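Local coordinates for protein 4-alpha-glucanotransferase (Streptococcus agalactiae, PDB 6M6T) that belongs to the amylomaltase, or disproportionating enzyme, family of TIM-barrel enzymes and binds glycan ligands in more than one pocket, at residues L49-F54 with Y59-A64; N68-D73 with A103-K108; A148-F153 with S222-E227. All blocks are in the same frame, centred on the assembly; numbering follows the deposited sequence.

Contact 1: L49-F54 with Y59-A64; sequences LTTTSF and YQSFSA. With AC1 (4,6-dideoxy-4-{[(1S,4R,5S,6S)-4,5,6-trihydroxy-3-(hydroxymethyl)cyclohex-2-en-1-yl]amino}-alpha-D-glucopyranose), chain I; ASO (1,5-anhydro-D-glucitol), chain B.
Thr51 and Phe62 meet with their side chains crossing at about a right angle. Thr51 OG1 sits between its own backbone N and carbonyl carbon (chi1 61°), a position that turns the hydroxyl toward Phe62. There Thr51 OG1 lies 3.3 Å from Phe62 CB and accepts a weak, bent hydrogen bond from Phe62 N. The Phe62 ring continues along the other segment. Its CE2 is 3.4 Å from Thr52 O, and its CE1 is 3.8 Å from Ser53 OG; both oxygens approach the ring obliquely. Met147 and Lys150 of helix 140-152 also touch this ring. At the other end of the contact, Thr50 CG2 packs 3.5 Å from Ser63 O. Thr50 OG1 and Ser61 OG are modelled within bonding distance, but the place of Ser61 OG is doubtful.

Tyr59 and Gln60 lead to the ligands. One face of the Tyr59 ring lies against ASO, whose C2 stands 3.9 Å above the plane toward the rim. Tyr59 OH is hydrogen-bonded to Asp216 OD2. The extended Gln60 chain lays its amide beside AC1, with NE2 3.2 Å from AC1 C6B. This is a folded loop after TIM-barrel strand 43-45, contributing Tyr59 and Gln60 to a glycan pocket.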
loop_
_atom_site.group_PDB
_atom_site.type_symbol
_atom_site.label_atom_id
_atom_site.label_comp_id
_atom_site.label_asym_id
_atom_site.label_seq_id
_atom_site.Cartn_x
_atom_site.Cartn_y
_atom_site.Cartn_z
ATOM N N LEU A 49 -1.188 -4.577 0.831
ATOM C CA LEU A 49 -1.926 -5.502 1.667
ATOM C C LEU A 49 -1.061 -6.112 2.765
ATOM O O LEU A 49 -1.415 -7.152 3.330
ATOM C CB LEU A 49 -2.542 -6.587 0.792
ATOM C CG LEU A 49 -3.390 -5.983 -0.324
ATOM C CD1 LEU A 49 -4.128 -7.087 -1.057
ATOM C CD2 LEU A 49 -4.348 -4.919 0.247
ATOM N N THR A 50 0.063 -5.493 3.079
ATOM C CA THR A 50 0.956 -6.112 4.034
ATOM C C THR A 50 0.509 -5.815 5.463
ATOM O O THR A 50 -0.407 -5.019 5.715
ATOM C CB THR A 50 2.391 -5.638 3.819
ATOM O OG1 THR A 50 2.403 -4.208 3.709
ATOM C CG2 THR A 50 3.002 -6.291 2.560
ATOM N N THR A 51 1.198 -6.466 6.402
ATOM C CA THR A 51 0.894 -6.361 7.821
ATOM C C THR A 51 1.353 -5.012 8.369
ATOM O O THR A 51 2.258 -4.374 7.825
ATOM C CB THR A 51 1.577 -7.502 8.574
ATOM O OG1 THR A 51 2.996 -7.388 8.397
ATOM C CG2 THR A 51 1.113 -8.866 8.036
ATOM N N THR A 52 0.723 -4.573 9.457
ATOM C CA THR A 52 0.983 -3.253 10.005
ATOM C C THR A 52 1.462 -3.341 11.448
ATOM O O THR A 52 1.196 -4.314 12.159
ATOM C CB THR A 52 -0.264 -2.390 9.948
ATOM O OG1 THR A 52 -1.177 -2.845 10.955
ATOM C CG2 THR A 52 -0.919 -2.508 8.597
ATOM N N SER A 53 2.114 -2.257 11.882
ATOM C CA SER A 53 2.743 -2.049 13.180
ATOM C C SER A 53 2.031 -0.918 13.921
ATOM O O SER A 53 0.904 -0.544 13.582
ATOM C CB SER A 53 4.233 -1.742 13.005
ATOM O OG SER A 53 4.965 -2.034 14.185
ATOM N N PHE A 54 2.657 -0.430 14.993
ATOM C CA PHE A 54 2.213 0.818 15.604
ATOM C C PHE A 54 2.246 1.934 14.561
ATOM O O PHE A 54 3.159 2.011 13.732
ATOM C CB PHE A 54 3.097 1.172 16.819
ATOM C CG PHE A 54 2.793 2.529 17.425
ATOM C CD1 PHE A 54 1.769 2.679 18.349
ATOM C CD2 PHE A 54 3.523 3.661 17.057
ATOM C CE1 PHE A 54 1.475 3.931 18.893
ATOM C CE2 PHE A 54 3.234 4.918 17.601
ATOM C CZ PHE A 54 2.210 5.052 18.516
ATOM N N TYR A 59 3.555 0.665 4.883
ATOM C CA TYR A 59 4.884 0.814 4.306
ATOM C C TYR A 59 5.998 0.603 5.344
ATOM O O TYR A 59 7.139 1.046 5.127
ATOM C CB TYR A 59 5.000 2.189 3.641
ATOM C CG TYR A 59 3.969 2.428 2.551
ATOM C CD1 TYR A 59 2.682 2.877 2.857
ATOM C CD2 TYR A 59 4.283 2.198 1.205
ATOM C CE1 TYR A 59 1.728 3.095 1.839
ATOM C CE2 TYR A 59 3.346 2.408 0.185
ATOM C CZ TYR A 59 2.069 2.857 0.499
ATOM O OH TYR A 59 1.148 3.064 -0.524
ATOM N N GLN A 60 5.664 -0.023 6.490
ATOM C CA GLN A 60 6.602 -0.399 7.556
ATOM C C GLN A 60 6.086 -1.715 8.153
ATOM O O GLN A 60 5.446 -1.742 9.208
ATOM C CB GLN A 60 6.683 0.704 8.611
ATOM C CG GLN A 60 7.731 0.536 9.667
ATOM C CD GLN A 60 7.817 1.754 10.545
ATOM O OE1 GLN A 60 7.736 2.878 10.051
ATOM N NE2 GLN A 60 7.971 1.549 11.853
ATOM N N SER A 61 6.454 -2.830 7.522
ATOM C CA SER A 61 5.689 -4.065 7.639
ATOM C C SER A 61 6.538 -5.209 8.151
ATOM O O SER A 61 7.711 -5.330 7.792
ATOM C CB SER A 61 5.082 -4.472 6.287
ATOM O OG SER A 61 3.757 -3.978 6.143
ATOM N N PHE A 62 5.912 -6.064 8.962
ATOM C CA PHE A 62 6.555 -7.271 9.456
ATOM C C PHE A 62 7.026 -8.183 8.330
ATOM O O PHE A 62 7.917 -9.009 8.554
ATOM C CB PHE A 62 5.597 -8.047 10.376
ATOM C CG PHE A 62 5.147 -7.278 11.597
ATOM C CD1 PHE A 62 6.006 -6.399 12.242
ATOM C CD2 PHE A 62 3.854 -7.433 12.092
ATOM C CE1 PHE A 62 5.577 -5.679 13.359
ATOM C CE2 PHE A 62 3.422 -6.718 13.212
ATOM C CZ PHE A 62 4.288 -5.834 13.837
ATOM N N SER A 63 6.447 -8.078 7.132
ATOM C CA SER A 63 6.900 -8.890 6.006
ATOM C C SER A 63 6.479 -8.224 4.711
ATOM O O SER A 63 5.451 -7.545 4.651
ATOM C CB SER A 63 6.350 -10.322 6.041
ATOM O OG SER A 63 6.526 -10.999 4.794
ATOM N N ALA A 64 7.282 -8.440 3.671
ATOM C CA ALA A 64 7.014 -7.886 2.350
ATOM C C ALA A 64 5.904 -8.609 1.580
ATOM O O ALA A 64 5.582 -8.175 0.467
ATOM C CB ALA A 64 8.300 -7.907 1.522
HETATM C C1 AC1 I . 5.309 6.546 4.956
HETATM O O2 AC1 I . 5.078 8.975 5.282
HETATM C C2 AC1 I . 5.059 7.698 5.949
HETATM C C4A AC1 I . 8.451 6.528 12.376
HETATM C C3 AC1 I . 6.062 7.708 7.066
HETATM O O3 AC1 I . 5.678 8.783 7.908
HETATM C C4 AC1 I . 6.020 6.346 7.800
HETATM N N4A AC1 I . 6.862 6.210 9.029
HETATM C C5 AC1 I . 6.446 5.334 6.751
HETATM O O5 AC1 I . 5.459 5.294 5.698
HETATM C C6 AC1 I . 6.564 3.956 7.395
HETATM C C1B AC1 I . 6.259 6.548 10.348
HETATM C C2B AC1 I . 6.967 7.790 10.863
HETATM O O2B AC1 I . 6.893 8.839 9.893
HETATM C C3B AC1 I . 8.435 7.412 11.117
HETATM O O3B AC1 I . 9.246 8.591 11.311
HETATM O O4 AC1 I . 9.779 6.010 12.680
HETATM C C5B AC1 I . 7.499 5.493 12.267
HETATM C C7B AC1 I . 6.440 5.525 11.314
HETATM C C6B AC1 I . 7.647 4.343 13.293
HETATM O O6B AC1 I . 8.975 4.350 13.861
HETATM C C1 ASO B . 6.423 5.410 0.002
HETATM C C2 ASO B . 5.103 6.005 0.536
HETATM C C3 ASO B . 5.387 6.900 1.754
HETATM C C4 ASO B . 6.086 6.043 2.825
HETATM C C5 ASO B . 7.341 5.441 2.254
HETATM C C6 ASO B . 7.874 4.404 3.241
HETATM O O2 ASO B . 4.419 6.741 -0.485
HETATM O O3 ASO B . 4.131 7.463 2.268
HETATM O O4 ASO B . 6.399 6.812 4.011
HETATM O O5 ASO B . 7.045 4.680 1.079
HETATM O O6 ASO B . 8.452 3.302 2.520
#

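Contact 2: N68-D73 with A103-K108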
loop_
_atom_site.group_PDB
_atom_site.type_symbol
_atom_site.label_atom_id
_atom_site.label_comp_id
_atom_site.label_asym_id
_atom_site.label_seq_id
_atom_site.Cartn_x
_atom_site.Cartn_y
_atom_site.Cartn_z
ATOM N N ASN A 68 -2.123 -8.484 5.627
ATOM C CA ASN A 68 -2.654 -7.818 6.812
ATOM C C ASN A 68 -3.903 -8.541 7.290
ATOM O O ASN A 68 -4.935 -8.537 6.613
ATOM C CB ASN A 68 -2.982 -6.352 6.532
ATOM C CG ASN A 68 -3.821 -5.716 7.628
ATOM O OD1 ASN A 68 -3.795 -6.147 8.780
ATOM N ND2 ASN A 68 -4.569 -4.682 7.268
ATOM N N THR A 69 -3.836 -9.141 8.468
ATOM C CA THR A 69 -4.944 -9.995 8.860
ATOM C C THR A 69 -6.199 -9.219 9.227
ATOM O O THR A 69 -7.270 -9.828 9.314
ATOM C CB THR A 69 -4.530 -10.866 10.027
ATOM O OG1 THR A 69 -5.334 -12.037 10.007
ATOM C CG2 THR A 69 -4.725 -10.109 11.358
ATOM N N HIS A 70 -6.107 -7.905 9.436
ATOM C CA HIS A 70 -7.301 -7.137 9.766
ATOM C C HIS A 70 -8.327 -7.152 8.643
ATOM O O HIS A 70 -9.500 -6.862 8.881
ATOM C CB HIS A 70 -6.925 -5.695 10.097
ATOM C CG HIS A 70 -6.163 -5.554 11.373
ATOM N ND1 HIS A 70 -5.677 -4.344 11.819
ATOM C CD2 HIS A 70 -5.810 -6.473 12.304
ATOM C CE1 HIS A 70 -5.053 -4.524 12.971
ATOM N NE2 HIS A 70 -5.115 -5.807 13.285
ATOM N N LEU A 71 -7.917 -7.478 7.428
ATOM C CA LEU A 71 -8.799 -7.401 6.281
ATOM C C LEU A 71 -9.564 -8.691 6.045
ATOM O O LEU A 71 -10.397 -8.734 5.135
ATOM C CB LEU A 71 -8.004 -7.024 5.023
ATOM C CG LEU A 71 -7.107 -5.801 5.170
ATOM C CD1 LEU A 71 -6.615 -5.314 3.813
ATOM C CD2 LEU A 71 -7.849 -4.706 5.898
ATOM N N ILE A 72 -9.318 -9.734 6.838
ATOM C CA ILE A 72 -10.099 -10.961 6.714
ATOM C C ILE A 72 -11.543 -10.699 7.134
ATOM O O ILE A 72 -11.814 -9.980 8.113
ATOM C CB ILE A 72 -9.458 -12.089 7.535
ATOM C CG1 ILE A 72 -8.420 -12.799 6.669
ATOM C CG2 ILE A 72 -10.506 -13.072 8.034
ATOM C CD1 ILE A 72 -7.646 -13.820 7.417
ATOM N N ASP A 73 -12.485 -11.248 6.371
ATOM C CA ASP A 73 -13.894 -10.969 6.596
ATOM C C ASP A 73 -14.503 -12.059 7.458
ATOM O O ASP A 73 -14.410 -13.247 7.128
ATOM C CB ASP A 73 -14.670 -10.858 5.283
ATOM C CG ASP A 73 -16.121 -10.459 5.505
ATOM O OD1 ASP A 73 -16.371 -9.412 6.155
ATOM O OD2 ASP A 73 -17.002 -11.205 5.029
ATOM N N ALA A 103 -6.233 0.977 17.392
ATOM C CA ALA A 103 -5.943 0.743 18.802
ATOM C C ALA A 103 -6.965 -0.233 19.371
ATOM O O ALA A 103 -8.144 0.109 19.533
ATOM C CB ALA A 103 -5.961 2.064 19.578
ATOM N N GLY A 104 -6.537 -1.455 19.658
ATOM C CA GLY A 104 -7.464 -2.431 20.180
ATOM C C GLY A 104 -8.349 -3.126 19.167
ATOM O O GLY A 104 -9.242 -3.877 19.567
ATOM N N LEU A 105 -8.150 -2.914 17.871
ATOM C CA LEU A 105 -8.882 -3.744 16.917
ATOM C C LEU A 105 -8.174 -5.079 16.697
ATOM O O LEU A 105 -8.823 -6.118 16.493
ATOM C CB LEU A 105 -9.061 -2.995 15.602
ATOM C CG LEU A 105 -9.677 -3.848 14.509
ATOM C CD1 LEU A 105 -10.737 -3.054 13.795
ATOM C CD2 LEU A 105 -8.599 -4.285 13.542
ATOM N N PHE A 106 -6.836 -5.061 16.727
ATOM C CA PHE A 106 -6.081 -6.306 16.823
ATOM C C PHE A 106 -6.443 -7.040 18.102
ATOM O O PHE A 106 -6.495 -8.275 18.128
ATOM C CB PHE A 106 -4.571 -6.030 16.768
ATOM C CG PHE A 106 -3.738 -7.265 16.516
ATOM C CD1 PHE A 106 -3.403 -8.123 17.567
ATOM C CD2 PHE A 106 -3.312 -7.586 15.225
ATOM C CE1 PHE A 106 -2.657 -9.270 17.341
ATOM C CE2 PHE A 106 -2.563 -8.734 14.990
ATOM C CZ PHE A 106 -2.233 -9.573 16.052
ATOM N N GLU A 107 -6.677 -6.285 19.177
ATOM C CA GLU A 107 -7.224 -6.857 20.401
ATOM C C GLU A 107 -8.502 -7.644 20.115
ATOM O O GLU A 107 -8.606 -8.830 20.454
ATOM C CB GLU A 107 -7.473 -5.734 21.419
ATOM C CG GLU A 107 -8.325 -6.120 22.642
ATOM C CD GLU A 107 -9.146 -4.950 23.217
ATOM O OE1 GLU A 107 -10.397 -4.934 23.042
ATOM O OE2 GLU A 107 -8.535 -4.047 23.847
ATOM N N LYS A 108 -9.474 -7.013 19.447
ATOM C CA LYS A 108 -10.811 -7.585 19.388
ATOM C C LYS A 108 -10.979 -8.660 18.320
ATOM O O LYS A 108 -11.909 -9.467 18.424
ATOM C CB LYS A 108 -11.848 -6.482 19.173
ATOM C CG LYS A 108 -11.997 -5.547 20.369
ATOM C CD LYS A 108 -13.425 -5.029 20.523
ATOM C CE LYS A 108 -13.530 -4.085 21.716
ATOM N NZ LYS A 108 -12.421 -3.089 21.716
#
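His70 meets Leu105 and Phe106 on two different sides of its imidazole. The close packing is here. Leu105 CD2 sits 3.4 Å from the centroid of the His70 ring and 12° off its normal, a CH-pi contact over the face. Leu105 CG is anti to the backbone N (chi1 174°), which brings CD2 over the histidine ring. Phe106 comes to the edge of the imidazole instead, with its CD2 3.2 Å from His70 NE2. The two rings meet rim to rim with planes at 56°, so they do not stack.

The histidine stands on a short 3-10 turn, residues 69-71. An Asx turn opens it: His70 N donates to Asn68 OD1 at 3.0 Å, from well above the amide plane. The other segment begins helix 105-122, with Gly104 as N-cap. The contact thus joins the long loop after barrel strand 43-45 to the start of that helix.

Away from His70 the packing is looser. Thr69 CG2 only approaches Phe106 CE2, at 4.4 Å, and Phe106 is itself partly exposed. Glu107 is exposed, and its OE1 forms a salt bridge with Lys108 NZ at 3.0 Å.

Contact 3: A148-F153 with S222-E227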
loop_
_atom_site.group_PDB
_atom_site.type_symbol
_atom_site.label_atom_id
_atom_site.label_comp_id
_atom_site.label_asym_id
_atom_site.label_seq_id
_atom_site.Cartn_x
_atom_site.Cartn_y
_atom_site.Cartn_z
ATOM N N ALA A 148 5.062 -15.578 15.982
ATOM C CA ALA A 148 4.921 -16.297 17.240
ATOM C C ALA A 148 5.983 -15.863 18.246
ATOM O O ALA A 148 5.680 -15.565 19.409
ATOM C CB ALA A 148 4.991 -17.801 16.982
ATOM N N ILE A 149 7.239 -15.836 17.828
ATOM C CA ILE A 149 8.283 -15.386 18.734
ATOM C C ILE A 149 8.012 -13.952 19.172
ATOM O O ILE A 149 8.212 -13.594 20.339
ATOM C CB ILE A 149 9.668 -15.545 18.079
ATOM C CG1 ILE A 149 9.885 -16.996 17.649
ATOM C CG2 ILE A 149 10.759 -15.149 19.041
ATOM C CD1 ILE A 149 11.165 -17.219 16.897
ATOM N N LYS A 150 7.520 -13.114 18.254
ATOM C CA LYS A 150 7.232 -11.727 18.602
ATOM C C LYS A 150 6.175 -11.653 19.690
ATOM O O LYS A 150 6.284 -10.864 20.636
ATOM C CB LYS A 150 6.785 -10.964 17.356
ATOM C CG LYS A 150 6.433 -9.500 17.599
ATOM C CD LYS A 150 6.319 -8.740 16.286
ATOM C CE LYS A 150 6.126 -7.251 16.534
ATOM N NZ LYS A 150 7.274 -6.629 17.243
ATOM N N GLU A 151 5.143 -12.479 19.568
ATOM C CA GLU A 151 4.079 -12.449 20.555
ATOM C C GLU A 151 4.563 -12.994 21.888
ATOM O O GLU A 151 4.192 -12.448 22.933
ATOM C CB GLU A 151 2.853 -13.207 20.027
ATOM C CG GLU A 151 1.955 -12.321 19.135
ATOM C CD GLU A 151 0.986 -13.092 18.213
ATOM O OE1 GLU A 151 0.904 -14.341 18.293
ATOM O OE2 GLU A 151 0.293 -12.428 17.397
ATOM N N HIS A 152 5.431 -14.021 21.873
ATOM C CA HIS A 152 5.952 -14.563 23.130
ATOM C C HIS A 152 6.663 -13.483 23.923
ATOM O O HIS A 152 6.418 -13.319 25.123
ATOM C CB HIS A 152 6.898 -15.748 22.886
ATOM C CG HIS A 152 7.568 -16.258 24.138
ATOM N ND1 HIS A 152 8.752 -16.969 24.116
ATOM C CD2 HIS A 152 7.218 -16.161 25.445
ATOM C CE1 HIS A 152 9.101 -17.285 25.350
ATOM N NE2 HIS A 152 8.189 -16.805 26.175
ATOM N N PHE A 153 7.518 -12.713 23.260
ATOM C CA PHE A 153 8.281 -11.651 23.905
ATOM C C PHE A 153 7.452 -10.408 24.149
ATOM O O PHE A 153 8.021 -9.327 24.369
ATOM C CB PHE A 153 9.529 -11.316 23.082
ATOM C CG PHE A 153 10.554 -12.399 23.113
ATOM C CD1 PHE A 153 10.957 -12.949 24.326
ATOM C CD2 PHE A 153 11.090 -12.902 21.947
ATOM C CE1 PHE A 153 11.883 -13.964 24.369
ATOM C CE2 PHE A 153 12.026 -13.918 21.987
ATOM C CZ PHE A 153 12.416 -14.452 23.195
ATOM N N SER A 222 10.104 -2.855 7.267
ATOM C CA SER A 222 10.497 -2.302 8.557
ATOM C C SER A 222 11.691 -3.068 9.134
ATOM O O SER A 222 11.962 -4.216 8.760
ATOM C CB SER A 222 9.342 -2.360 9.550
ATOM O OG SER A 222 9.797 -2.072 10.858
ATOM N N ALA A 223 12.411 -2.430 10.067
ATOM C CA ALA A 223 13.506 -3.148 10.715
ATOM C C ALA A 223 13.008 -4.289 11.584
ATOM O O ALA A 223 13.807 -5.146 11.968
ATOM C CB ALA A 223 14.370 -2.204 11.554
ATOM N N ASP A 224 11.712 -4.321 11.880
ATOM C CA ASP A 224 11.081 -5.353 12.701
ATOM C C ASP A 224 10.363 -6.312 11.759
ATOM O O ASP A 224 9.151 -6.251 11.573
ATOM C CB ASP A 224 10.116 -4.703 13.684
ATOM C CG ASP A 224 9.747 -5.606 14.828
ATOM O OD1 ASP A 224 10.474 -6.596 15.062
ATOM O OD2 ASP A 224 8.725 -5.322 15.500
ATOM N N SER A 225 11.131 -7.237 11.186
ATOM C CA SER A 225 10.729 -7.936 9.971
ATOM C C SER A 225 11.308 -9.343 9.926
ATOM O O SER A 225 12.419 -9.577 10.404
ATOM C CB SER A 225 11.190 -7.146 8.735
ATOM O OG SER A 225 11.491 -8.004 7.646
ATOM N N VAL A 226 10.550 -10.269 9.327
ATOM C CA VAL A 226 11.047 -11.616 9.095
ATOM C C VAL A 226 12.201 -11.614 8.105
ATOM O O VAL A 226 12.965 -12.584 8.043
ATOM C CB VAL A 226 9.896 -12.526 8.619
ATOM C CG1 VAL A 226 9.434 -12.150 7.224
ATOM C CG2 VAL A 226 10.316 -13.975 8.650
ATOM N N GLU A 227 12.368 -10.536 7.339
ATOM C CA GLU A 227 13.458 -10.484 6.366
ATOM C C GLU A 227 14.770 -10.055 7.022
ATOM O O GLU A 227 15.832 -10.623 6.732
ATOM C CB GLU A 227 13.089 -9.542 5.210
ATOM C CG GLU A 227 12.305 -10.216 4.079
ATOM C CD GLU A 227 10.798 -10.235 4.324
ATOM O OE1 GLU A 227 10.297 -9.366 5.078
ATOM O OE2 GLU A 227 10.113 -11.116 3.753
#
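Lys150 and Asp224 make the whole contact between these segments, and it is ionic. Their side chains reach for each other from opposite directions. Lys150 NZ donates to Asp224 OD2 at 2.6 Å, a salt bridge that uses the syn lone pair of that oxygen. The lysine chain is extended as far as CE and then bends (chi4 62°), which swings the ammonium group onto the carboxylate. Lys150 CE follows, 3.4 Å from Asp224 OD2. Each end has a second partner. Asp224 OD1 accepts from the backbone N of Leu158, and Lys150 NZ makes a weak bond to Lys156 O. The carboxylate is thus gripped through both oxygens, which probably holds its rotation and helps to keep it charged.

Neutral hydrogen bonds shape the aspartate's loop. Asp224 N donates almost straight to Ser222 OG at 3.1 Å, an ST turn. Ser225 is the N-cap of helix 226-230, and its OG accepts from Glu227 N at 2.7 Å. This loop follows strand 212-217 of the TIM barrel, so the salt bridge ties a beta-alpha loop at the barrel mouth to helix 140-152. The side chain of Asp224 lies about 9 Å from a bound AC1, near the glycan but not among the residues that line its pocket. On the helix, His152 N and Phe153 N still bond to Ala148 O and Ile149 O, although Phe153 is the first residue after the helix to leave helical phi/psi.

Apolar packing places this helix in the fold: its Ile149 and the following Phe153 pack on Tyr177 of helix 171-180.

The three contacts follow one another along the chain; none nests in or crosses another. Contact 1 comes first and closes a short loop after strand 43-45, with four residues between its segments. Contact 2 starts later in the same loop and closes 29 residues, reaching the start of helix 105-122. Contact 3 closes 68 residues, largely helical, between helix 140-152 and the loop after strand 212-217. Contact 1 touches both of the others. Leu49 O probably accepts from Asn68 N of contact 2, and Phe62 O from Val226 N of contact 3. Contacts 2 and 3 meet only loosely, Phe106 near Glu151. Together they tie two neighbouring barrel loops to helices packed outside them.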